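Local coordinates for protein myosin-I heavy chain (Dictyostelium discoideum, PDB 5EJY) that is the MyTH4-FERM tail piece of a class VII myosin, an actin-based motor with ATPase activity that takes part in the early steps of phagocytosis and in adhesion, at residues 292-297 with 493-497; 127-131 with 192-198; 318-322 with 401-407. All coordinates share one frame; numbering follows the deposited sequence.

Contact 1: residues 292-297 with 493-497; sequences KLFFDN and EYSLY
Phe295 and Tyr497 lie face to face in an offset stack, their centroids 4.1 Å apart and their planes 8° from parallel. The two side chains slide past each other in opposite directions, which brings Phe295 CB over the Tyr497 ring, 4.0 Å from its centroid, while Tyr497 CB lies more off-centre above the Phe295 ring. The other face of Phe295 is taken by Leu293 CB from its own segment, fixing the phenyl between two layers. Tyr494 completes the aromatic cluster: its ring stands almost perpendicular to Phe295, with Tyr494 CD1 3.7 Å from Phe295 CE1.

Leu293 CD2 makes a CH-pi contact over the face of Tyr494, 4.2 Å from the ring centroid, and the same methyl rests on Glu493 CB at 3.8 Å.

Two hydrogen bonds use the tyrosine hydroxyls in different roles. Tyr494 OH accepts from Phe294 N at 2.9 Å, and the N-H points well toward it (158°); this hydroxyl also bonds Ser410. Tyr497 OH donates to Asp296 OD1 at 2.8 Å, meeting the carboxylate on its anti side and tilted out of its plane. Asp296 sits at the centre of an inverse gamma turn, and its CG is lodged between the backbone N and the carbonyl carbon (chi1 51°), which swings OD1 to the edge of the tyrosine ring.

Beside the cluster, Lys292 NZ is turned to a salt bridge with Asp257 and a hydrogen bond with Ser489. In the FERM fold, residues 292-297 leave the last strand of the ubiquitin-like first lobe and lead to the helical second lobe, while 493-497 belong to the C-terminal helix of the third. The contact thus ties the inter-lobe linker to that helix, as in the compact cloverleaf typical of FERM domains.

Contact 2: residues 127-131 with 192-198; sequences ELIHF and LESIKEN
His130 presents a ring face to Ile195, and the CG2 methyl stands almost exactly over its middle, 3.3 Å from the centroid, a close CH-pi contact. The imidazole reaches across because CG lies opposite the backbone N (chi1 -169°), which throws the ring toward helix 189-196. Water 2 lies in the ring plane, 2.9 Å from His130 ND1, and can also reach Lys196 O, so it probably links the imidazole to the end of that helix.

Phe131 meets its neighbours differently. Leu192 crosses it at about a right angle, CD2 coming 3.5 Å from Phe131 CD1. Ile195 CB lies in the ring plane at its edge, and Lys196 runs alongside the phenyl, pointing the same way, with CB 3.9 Å from Phe131 CE1.

Lys196 then bends over its last two torsions so that NZ reaches Glu127 OE2 at 2.8 Å in a salt bridge. NZ comes to OE2 from above the carboxylate plane, 43° out of it. Water 1 reinforces the bridge, donating to Glu127 OE2 and to Lys196 O, while Glu127 OE1 is held by Tyr69 OH. With an alanine in place of Glu127, the Lys196 ammonium would probably lose its counter-charge, and water 1 and the Tyr69 hydroxyl would each lose a partner.

The axes of the two helical segments approach to 9.6 Å and cross at 126°. Helix 189-196 ends in a Schellman motif with Asn198, at positive phi, as its C-prime residue; Asn198 ND2 is bonded to Ser166. Within the MyTH4 helical bundle, helix 161-180 packs on His130 and Asn198, helix 81-97 on Phe131, Leu192 and Lys196, and helix 53-70 on Lys196 through Tyr69. Beyond this turn, the chain enters strand 201-207 of the FERM region.

Contact 3: residues 318-322 with 401-407; sequences LFNDL and LEKHPLA
Leu318 and Leu322 pack from the late part of helix 304-322 against Leu401 to Ala407, where helix 390-402 runs out into a turn, in a buried, apolar contact within the helical second lobe of the FERM domain. Leu322 comes to His404 from the opposite direction and lays CD2 over the middle of one imidazole face, 3.6 Å from the centroid, in a CH-pi contact. His404 CG stands trans to the backbone N (chi1 -167°), turning the ring toward Leu322. Leu406 N donates to His404 ND1 in the ring plane at 3.0 Å, a nearly straight bond (169°) inside the type I beta turn from His404 to Ala407 that probably fixes the ring's rotation. Pro405 CD lies over the opposite ring face, toward its rim.

Leu318 CD2 touches Leu401 O at 3.6 Å and Ala407 CB at 3.9 Å, both on the same side of the methyl. Leu401 answers with CD2, which touches Phe319 CA and Leu322 CD1, each at 4.0 Å.

Helix 331-346 closes one side, with Tyr333 on Leu322 and Leu401 and edge-to-face with His404. The turn also meets the third lobe, with Tyr439 of strand 435-440 on His404 and Leu406, and Leu411 of strand 410-415 on Leu406.

How the contacts relate
Contacts 1 and 3 belong to the FERM region and contact 2 to the MyTH4 domain, on the other side of the chain's centre. Contact 3 is nested within the long loop closed by contact 1; their centres are 18 Å apart and their nearest atoms about 6 Å, without touching. The chain passes from 292-297 through helix 304-322 into contact 3, and from 401-407 into the third lobe, whose final helix returns to contact 1; together they bracket the second lobe. Contact 2 closes earlier in sequence, its centre 39 Å from that of contact 1 and 45 Å from that of contact 3, and is linked to them through the first FERM lobe.

Contact 1: residues 292-297 with 493-497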
loop_
_atom_site.group_PDB
_atom_site.type_symbol
_atom_site.label_atom_id
_atom_site.label_comp_id
_atom_site.label_asym_id
_atom_site.label_seq_id
_atom_site.Cartn_x
_atom_site.Cartn_y
_atom_site.Cartn_z
ATOM N N LYS A 292 -3.241 -14.193 1.501
ATOM C CA LYS A 292 -4.280 -13.900 0.513
ATOM C C LYS A 292 -4.589 -15.114 -0.358
ATOM O O LYS A 292 -5.757 -15.416 -0.657
ATOM C CB LYS A 292 -3.820 -12.746 -0.392
ATOM C CG LYS A 292 -4.830 -12.349 -1.495
ATOM C CD LYS A 292 -4.301 -11.134 -2.274
ATOM C CE LYS A 292 -5.236 -10.733 -3.421
ATOM N NZ LYS A 292 -4.629 -9.569 -4.146
ATOM N N LEU A 293 -3.533 -15.794 -0.790
ATOM C CA LEU A 293 -3.657 -16.836 -1.813
ATOM C C LEU A 293 -3.238 -18.188 -1.257
ATOM O O LEU A 293 -2.240 -18.292 -0.543
ATOM C CB LEU A 293 -2.800 -16.473 -3.028
ATOM C CG LEU A 293 -3.277 -15.233 -3.793
ATOM C CD1 LEU A 293 -2.152 -14.602 -4.589
ATOM C CD2 LEU A 293 -4.446 -15.605 -4.702
ATOM N N PHE A 294 -4.012 -19.222 -1.572
ATOM C CA PHE A 294 -3.740 -20.553 -1.049
ATOM C C PHE A 294 -3.373 -21.526 -2.158
ATOM O O PHE A 294 -4.235 -22.185 -2.732
ATOM C CB PHE A 294 -4.935 -21.044 -0.235
ATOM C CG PHE A 294 -5.196 -20.206 0.979
ATOM C CD1 PHE A 294 -5.874 -19.003 0.872
ATOM C CD2 PHE A 294 -4.720 -20.594 2.215
ATOM C CE1 PHE A 294 -6.097 -18.221 1.983
ATOM C CE2 PHE A 294 -4.935 -19.819 3.334
ATOM C CZ PHE A 294 -5.622 -18.640 3.227
ATOM N N PHE A 295 -2.080 -21.611 -2.450
ATOM C CA PHE A 295 -1.583 -22.442 -3.541
ATOM C C PHE A 295 -1.089 -23.789 -3.018
ATOM O O PHE A 295 -0.483 -23.875 -1.945
ATOM C CB PHE A 295 -0.453 -21.728 -4.280
ATOM C CG PHE A 295 -0.887 -20.483 -5.005
ATOM C CD1 PHE A 295 -2.172 -20.365 -5.509
ATOM C CD2 PHE A 295 -0.000 -19.433 -5.198
ATOM C CE1 PHE A 295 -2.566 -19.220 -6.186
ATOM C CE2 PHE A 295 -0.393 -18.290 -5.876
ATOM C CZ PHE A 295 -1.675 -18.187 -6.370
ATOM N N ASP A 296 -1.358 -24.845 -3.777
ATOM C CA ASP A 296 -0.867 -26.164 -3.408
ATOM C C ASP A 296 0.513 -26.383 -4.020
ATOM O O ASP A 296 0.706 -27.275 -4.843
ATOM C CB ASP A 296 -1.861 -27.267 -3.807
ATOM C CG ASP A 296 -2.311 -27.178 -5.259
ATOM O OD1 ASP A 296 -2.069 -26.151 -5.931
ATOM O OD2 ASP A 296 -2.935 -28.153 -5.730
ATOM N N ASN A 297 1.466 -25.551 -3.600
ATOM C CA ASN A 297 2.780 -25.490 -4.231
ATOM C C ASN A 297 3.944 -25.832 -3.302
ATOM O O ASN A 297 5.102 -25.532 -3.609
ATOM C CB ASN A 297 2.998 -24.100 -4.833
ATOM C CG ASN A 297 2.986 -23.008 -3.786
ATOM O OD1 ASN A 297 2.926 -23.287 -2.589
ATOM N ND2 ASN A 297 3.050 -21.754 -4.230
ATOM N N GLU A 493 -5.570 -14.295 -10.136
ATOM C CA GLU A 493 -4.390 -14.986 -9.622
ATOM C C GLU A 493 -4.555 -16.508 -9.526
ATOM O O GLU A 493 -3.629 -17.259 -9.839
ATOM C CB GLU A 493 -3.985 -14.422 -8.257
ATOM C CG GLU A 493 -3.577 -12.964 -8.295
ATOM C CD GLU A 493 -2.137 -12.777 -8.739
ATOM O OE1 GLU A 493 -1.558 -13.723 -9.321
ATOM O OE2 GLU A 493 -1.581 -11.687 -8.492
ATOM N N TYR A 494 -5.712 -16.974 -9.067
ATOM C CA TYR A 494 -5.942 -18.420 -9.068
ATOM C C TYR A 494 -5.950 -18.943 -10.502
ATOM O O TYR A 494 -5.378 -19.995 -10.783
ATOM C CB TYR A 494 -7.236 -18.801 -8.351
ATOM C CG TYR A 494 -7.079 -18.864 -6.853
ATOM C CD1 TYR A 494 -6.254 -19.820 -6.259
ATOM C CD2 TYR A 494 -7.735 -17.961 -6.035
ATOM C CE1 TYR A 494 -6.096 -19.871 -4.876
ATOM C CE2 TYR A 494 -7.589 -18.007 -4.661
ATOM C CZ TYR A 494 -6.769 -18.958 -4.089
ATOM O OH TYR A 494 -6.649 -18.988 -2.728
ATOM N N SER A 495 -6.573 -18.197 -11.409
ATOM C CA SER A 495 -6.648 -18.628 -12.805
ATOM C C SER A 495 -5.256 -18.768 -13.423
ATOM O O SER A 495 -4.958 -19.769 -14.076
ATOM C CB SER A 495 -7.517 -17.681 -13.627
ATOM O OG SER A 495 -8.864 -17.720 -13.166
ATOM N N LEU A 496 -4.407 -17.768 -13.195
ATOM C CA LEU A 496 -3.047 -17.775 -13.722
ATOM C C LEU A 496 -2.239 -18.927 -13.131
ATOM O O LEU A 496 -1.583 -19.671 -13.857
ATOM C CB LEU A 496 -2.357 -16.441 -13.427
ATOM C CG LEU A 496 -0.891 -16.297 -13.836
ATOM C CD1 LEU A 496 -0.758 -16.326 -15.349
ATOM C CD2 LEU A 496 -0.308 -15.010 -13.271
ATOM N N TYR A 497 -2.285 -19.065 -11.807
ATOM C CA TYR A 497 -1.625 -20.175 -11.143
ATOM C C TYR A 497 -2.024 -21.500 -11.780
ATOM O O TYR A 497 -1.163 -22.290 -12.161
ATOM C CB TYR A 497 -1.950 -20.194 -9.651
ATOM C CG TYR A 497 -1.404 -21.395 -8.915
ATOM C CD1 TYR A 497 -0.053 -21.483 -8.591
ATOM C CD2 TYR A 497 -2.237 -22.435 -8.533
ATOM C CE1 TYR A 497 0.443 -22.582 -7.914
ATOM C CE2 TYR A 497 -1.749 -23.533 -7.853
ATOM C CZ TYR A 497 -0.410 -23.604 -7.550
ATOM O OH TYR A 497 0.074 -24.698 -6.865
#

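Contact 2: residues 127-131 with 192-198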
loop_
_atom_site.group_PDB
_atom_site.type_symbol
_atom_site.label_atom_id
_atom_site.label_comp_id
_atom_site.label_asym_id
_atom_site.label_seq_id
_atom_site.Cartn_x
_atom_site.Cartn_y
_atom_site.Cartn_z
ATOM N N GLU A 127 16.071 19.999 -2.313
ATOM C CA GLU A 127 14.976 19.312 -1.625
ATOM C C GLU A 127 13.715 19.260 -2.499
ATOM O O GLU A 127 13.057 18.222 -2.574
ATOM C CB GLU A 127 14.654 19.987 -0.297
ATOM C CG GLU A 127 15.738 19.782 0.785
ATOM C CD GLU A 127 15.535 20.668 2.003
ATOM O OE1 GLU A 127 14.595 21.487 1.992
ATOM O OE2 GLU A 127 16.326 20.557 2.968
ATOM N N LEU A 128 13.377 20.389 -3.128
ATOM C CA LEU A 128 12.269 20.451 -4.080
ATOM C C LEU A 128 12.468 19.514 -5.253
ATOM O O LEU A 128 11.533 18.844 -5.686
ATOM C CB LEU A 128 12.086 21.870 -4.614
ATOM C CG LEU A 128 11.576 22.904 -3.612
ATOM C CD1 LEU A 128 11.528 24.301 -4.245
ATOM C CD2 LEU A 128 10.192 22.493 -3.093
ATOM N N ILE A 129 13.684 19.490 -5.792
ATOM C CA ILE A 129 14.005 18.582 -6.882
ATOM C C ILE A 129 13.727 17.140 -6.448
ATOM O O ILE A 129 13.125 16.352 -7.184
ATOM C CB ILE A 129 15.484 18.775 -7.335
ATOM C CG1 ILE A 129 15.594 20.000 -8.253
ATOM C CG2 ILE A 129 15.996 17.564 -8.077
ATOM C CD1 ILE A 129 17.077 20.492 -8.471
ATOM N N HIS A 130 14.150 16.808 -5.237
ATOM C CA HIS A 130 13.996 15.460 -4.712
ATOM C C HIS A 130 12.509 15.125 -4.462
ATOM O O HIS A 130 12.063 14.021 -4.786
ATOM C CB HIS A 130 14.838 15.319 -3.436
ATOM C CG HIS A 130 14.974 13.911 -2.943
ATOM N ND1 HIS A 130 15.545 13.605 -1.728
ATOM C CD2 HIS A 130 14.597 12.730 -3.492
ATOM C CE1 HIS A 130 15.515 12.296 -1.548
ATOM N NE2 HIS A 130 14.943 11.742 -2.601
ATOM N N PHE A 131 11.744 16.076 -3.919
ATOM C CA PHE A 131 10.294 15.871 -3.736
ATOM C C PHE A 131 9.660 15.576 -5.088
ATOM O O PHE A 131 8.787 14.718 -5.207
ATOM C CB PHE A 131 9.595 17.125 -3.191
ATOM C CG PHE A 131 10.075 17.575 -1.832
ATOM C CD1 PHE A 131 10.457 16.659 -0.865
ATOM C CD2 PHE A 131 10.109 18.928 -1.521
ATOM C CE1 PHE A 131 10.882 17.080 0.384
ATOM C CE2 PHE A 131 10.550 19.365 -0.271
ATOM C CZ PHE A 131 10.943 18.439 0.681
ATOM N N LEU A 192 7.389 13.299 2.885
ATOM C CA LEU A 192 8.187 14.473 2.525
ATOM C C LEU A 192 9.293 14.734 3.537
ATOM O O LEU A 192 10.403 15.119 3.169
ATOM C CB LEU A 192 7.301 15.721 2.378
ATOM C CG LEU A 192 6.352 15.730 1.177
ATOM C CD1 LEU A 192 5.361 16.862 1.297
ATOM C CD2 LEU A 192 7.146 15.851 -0.122
ATOM N N GLU A 193 8.991 14.522 4.814
ATOM C CA GLU A 193 10.007 14.668 5.862
ATOM C C GLU A 193 11.195 13.740 5.634
ATOM O O GLU A 193 12.347 14.165 5.718
ATOM C CB GLU A 193 9.383 14.469 7.248
ATOM C CG GLU A 193 8.453 15.612 7.629
ATOM C CD GLU A 193 7.700 15.384 8.929
ATOM O OE1 GLU A 193 7.314 14.226 9.213
ATOM O OE2 GLU A 193 7.486 16.374 9.665
ATOM N N SER A 194 10.916 12.477 5.329
ATOM C CA SER A 194 11.962 11.515 4.982
ATOM C C SER A 194 12.732 11.899 3.717
ATOM O O SER A 194 13.964 11.857 3.688
ATOM C CB SER A 194 11.359 10.117 4.801
ATOM O OG SER A 194 10.859 9.622 6.028
ATOM N N ILE A 195 12.007 12.253 2.657
ATOM C CA ILE A 195 12.649 12.641 1.407
ATOM C C ILE A 195 13.581 13.822 1.644
ATOM O O ILE A 195 14.730 13.814 1.198
ATOM C CB ILE A 195 11.608 13.038 0.335
ATOM C CG1 ILE A 195 10.764 11.820 -0.057
ATOM C CG2 ILE A 195 12.308 13.622 -0.897
ATOM C CD1 ILE A 195 9.538 12.170 -0.885
ATOM N N LYS A 196 13.075 14.835 2.345
ATOM C CA LYS A 196 13.853 16.044 2.618
ATOM C C LYS A 196 15.196 15.672 3.218
ATOM O O LYS A 196 16.242 16.171 2.780
ATOM C CB LYS A 196 13.089 16.992 3.557
ATOM C CG LYS A 196 13.884 18.232 4.010
ATOM C CD LYS A 196 12.981 19.291 4.646
ATOM C CE LYS A 196 13.679 20.075 5.752
ATOM N NZ LYS A 196 15.128 20.336 5.500
ATOM N N GLU A 197 15.169 14.778 4.206
ATOM C CA GLU A 197 16.386 14.387 4.918
ATOM C C GLU A 197 17.119 13.219 4.277
ATOM O O GLU A 197 18.035 12.662 4.878
ATOM C CB GLU A 197 16.084 14.040 6.374
ATOM C CG GLU A 197 15.263 15.069 7.123
ATOM C CD GLU A 197 15.173 14.749 8.610
ATOM O OE1 GLU A 197 14.082 14.912 9.200
ATOM O OE2 GLU A 197 16.198 14.323 9.190
ATOM N N ASN A 198 16.724 12.850 3.064
ATOM C CA ASN A 198 17.413 11.798 2.329
ATOM C C ASN A 198 17.469 10.470 3.094
ATOM O O ASN A 198 18.503 9.797 3.118
ATOM C CB ASN A 198 18.830 12.261 1.936
ATOM C CG ASN A 198 18.809 13.372 0.883
ATOM O OD1 ASN A 198 18.125 13.259 -0.130
ATOM N ND2 ASN A 198 19.539 14.458 1.134
HETATM O O HOH W 1 17.902 18.460 2.915
HETATM O O HOH W 2 16.341 16.055 -0.318
#

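Contact 3: residues 318-322 with 401-407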
loop_
_atom_site.group_PDB
_atom_site.type_symbol
_atom_site.label_atom_id
_atom_site.label_comp_id
_atom_site.label_asym_id
_atom_site.label_seq_id
_atom_site.Cartn_x
_atom_site.Cartn_y
_atom_site.Cartn_z
ATOM N N LEU A 318 -7.153 -17.355 10.405
ATOM C CA LEU A 318 -8.351 -18.189 10.298
ATOM C C LEU A 318 -9.178 -18.167 11.578
ATOM O O LEU A 318 -10.402 -18.046 11.532
ATOM C CB LEU A 318 -7.963 -19.617 9.944
ATOM C CG LEU A 318 -9.096 -20.638 9.791
ATOM C CD1 LEU A 318 -10.160 -20.163 8.796
ATOM C CD2 LEU A 318 -8.484 -21.945 9.342
ATOM N N PHE A 319 -8.511 -18.290 12.721
ATOM C CA PHE A 319 -9.183 -18.198 14.009
ATOM C C PHE A 319 -9.969 -16.899 14.086
ATOM O O PHE A 319 -11.146 -16.892 14.446
ATOM C CB PHE A 319 -8.155 -18.240 15.141
ATOM C CG PHE A 319 -8.756 -18.155 16.521
ATOM C CD1 PHE A 319 -8.875 -19.293 17.309
ATOM C CD2 PHE A 319 -9.182 -16.938 17.035
ATOM C CE1 PHE A 319 -9.411 -19.217 18.582
ATOM C CE2 PHE A 319 -9.726 -16.852 18.304
ATOM C CZ PHE A 319 -9.843 -17.996 19.080
ATOM N N ASN A 320 -9.312 -15.791 13.751
ATOM C CA ASN A 320 -9.971 -14.492 13.792
ATOM C C ASN A 320 -11.123 -14.379 12.798
ATOM O O ASN A 320 -12.152 -13.777 13.103
ATOM C CB ASN A 320 -8.968 -13.361 13.571
ATOM C CG ASN A 320 -7.985 -13.237 14.714
ATOM O OD1 ASN A 320 -8.304 -13.582 15.854
ATOM N ND2 ASN A 320 -6.783 -12.745 14.419
ATOM N N ASP A 321 -10.961 -14.958 11.615
ATOM C CA ASP A 321 -12.041 -14.928 10.645
ATOM C C ASP A 321 -13.238 -15.758 11.142
ATOM O O ASP A 321 -14.383 -15.396 10.911
ATOM C CB ASP A 321 -11.581 -15.423 9.276
ATOM C CG ASP A 321 -10.734 -14.391 8.529
ATOM O OD1 ASP A 321 -10.805 -13.195 8.864
ATOM O OD2 ASP A 321 -10.014 -14.783 7.598
ATOM N N LEU A 322 -12.970 -16.868 11.820
ATOM C CA LEU A 322 -14.058 -17.724 12.303
ATOM C C LEU A 322 -14.764 -17.117 13.511
ATOM O O LEU A 322 -15.810 -17.614 13.951
ATOM C CB LEU A 322 -13.557 -19.150 12.569
ATOM C CG LEU A 322 -13.064 -19.832 11.296
ATOM C CD1 LEU A 322 -12.551 -21.235 11.558
ATOM C CD2 LEU A 322 -14.189 -19.856 10.249
ATOM N N LEU A 401 -9.535 -26.029 13.524
ATOM C CA LEU A 401 -9.387 -24.970 12.530
ATOM C C LEU A 401 -9.220 -25.573 11.146
ATOM O O LEU A 401 -9.890 -25.165 10.195
ATOM C CB LEU A 401 -8.187 -24.061 12.867
ATOM C CG LEU A 401 -8.302 -23.167 14.105
ATOM C CD1 LEU A 401 -6.996 -22.402 14.343
ATOM C CD2 LEU A 401 -9.461 -22.186 13.969
ATOM N N GLU A 402 -8.334 -26.556 11.035
ATOM C CA GLU A 402 -7.994 -27.136 9.737
ATOM C C GLU A 402 -9.155 -27.888 9.077
ATOM O O GLU A 402 -9.154 -28.089 7.862
ATOM C CB GLU A 402 -6.780 -28.065 9.855
ATOM C CG GLU A 402 -5.452 -27.341 9.992
ATOM C CD GLU A 402 -5.108 -26.517 8.762
ATOM O OE1 GLU A 402 -5.754 -26.719 7.713
ATOM O OE2 GLU A 402 -4.192 -25.670 8.841
ATOM N N LYS A 403 -10.132 -28.308 9.874
ATOM C CA LYS A 403 -11.253 -29.085 9.340
ATOM C C LYS A 403 -12.495 -28.239 9.066
ATOM O O LYS A 403 -13.505 -28.754 8.574
ATOM C CB LYS A 403 -11.610 -30.249 10.274
ATOM C CG LYS A 403 -10.524 -31.311 10.397
ATOM C CD LYS A 403 -10.188 -31.936 9.048
ATOM C CE LYS A 403 -9.154 -33.049 9.188
ATOM N N HIS A 404 -12.434 -26.948 9.386
ATOM C CA HIS A 404 -13.549 -26.052 9.067
ATOM C C HIS A 404 -13.656 -25.870 7.557
ATOM O O HIS A 404 -12.635 -25.814 6.875
ATOM C CB HIS A 404 -13.369 -24.701 9.751
ATOM C CG HIS A 404 -14.600 -23.852 9.730
ATOM N ND1 HIS A 404 -14.997 -23.143 8.615
ATOM C CD2 HIS A 404 -15.532 -23.611 10.684
ATOM C CE1 HIS A 404 -16.117 -22.495 8.888
ATOM N NE2 HIS A 404 -16.459 -22.759 10.138
ATOM N N PRO A 405 -14.896 -25.810 7.020
ATOM C CA PRO A 405 -15.113 -25.639 5.580
ATOM C C PRO A 405 -14.312 -24.485 4.963
ATOM O O PRO A 405 -13.922 -24.568 3.803
ATOM C CB PRO A 405 -16.619 -25.325 5.489
ATOM C CG PRO A 405 -17.207 -26.004 6.650
ATOM C CD PRO A 405 -16.170 -25.935 7.753
ATOM N N LEU A 406 -14.057 -23.432 5.730
ATOM C CA LEU A 406 -13.399 -22.238 5.181
ATOM C C LEU A 406 -11.873 -22.257 5.303
ATOM O O LEU A 406 -11.194 -21.318 4.861
ATOM C CB LEU A 406 -13.957 -20.972 5.838
ATOM C CG LEU A 406 -15.439 -20.688 5.589
ATOM C CD1 LEU A 406 -15.833 -19.384 6.227
ATOM C CD2 LEU A 406 -15.732 -20.659 4.093
ATOM N N ALA A 407 -11.329 -23.311 5.902
ATOM C CA ALA A 407 -9.875 -23.451 5.986
ATOM C C ALA A 407 -9.250 -23.485 4.609
ATOM O O ALA A 407 -9.763 -24.133 3.706
ATOM C CB ALA A 407 -9.492 -24.714 6.769
#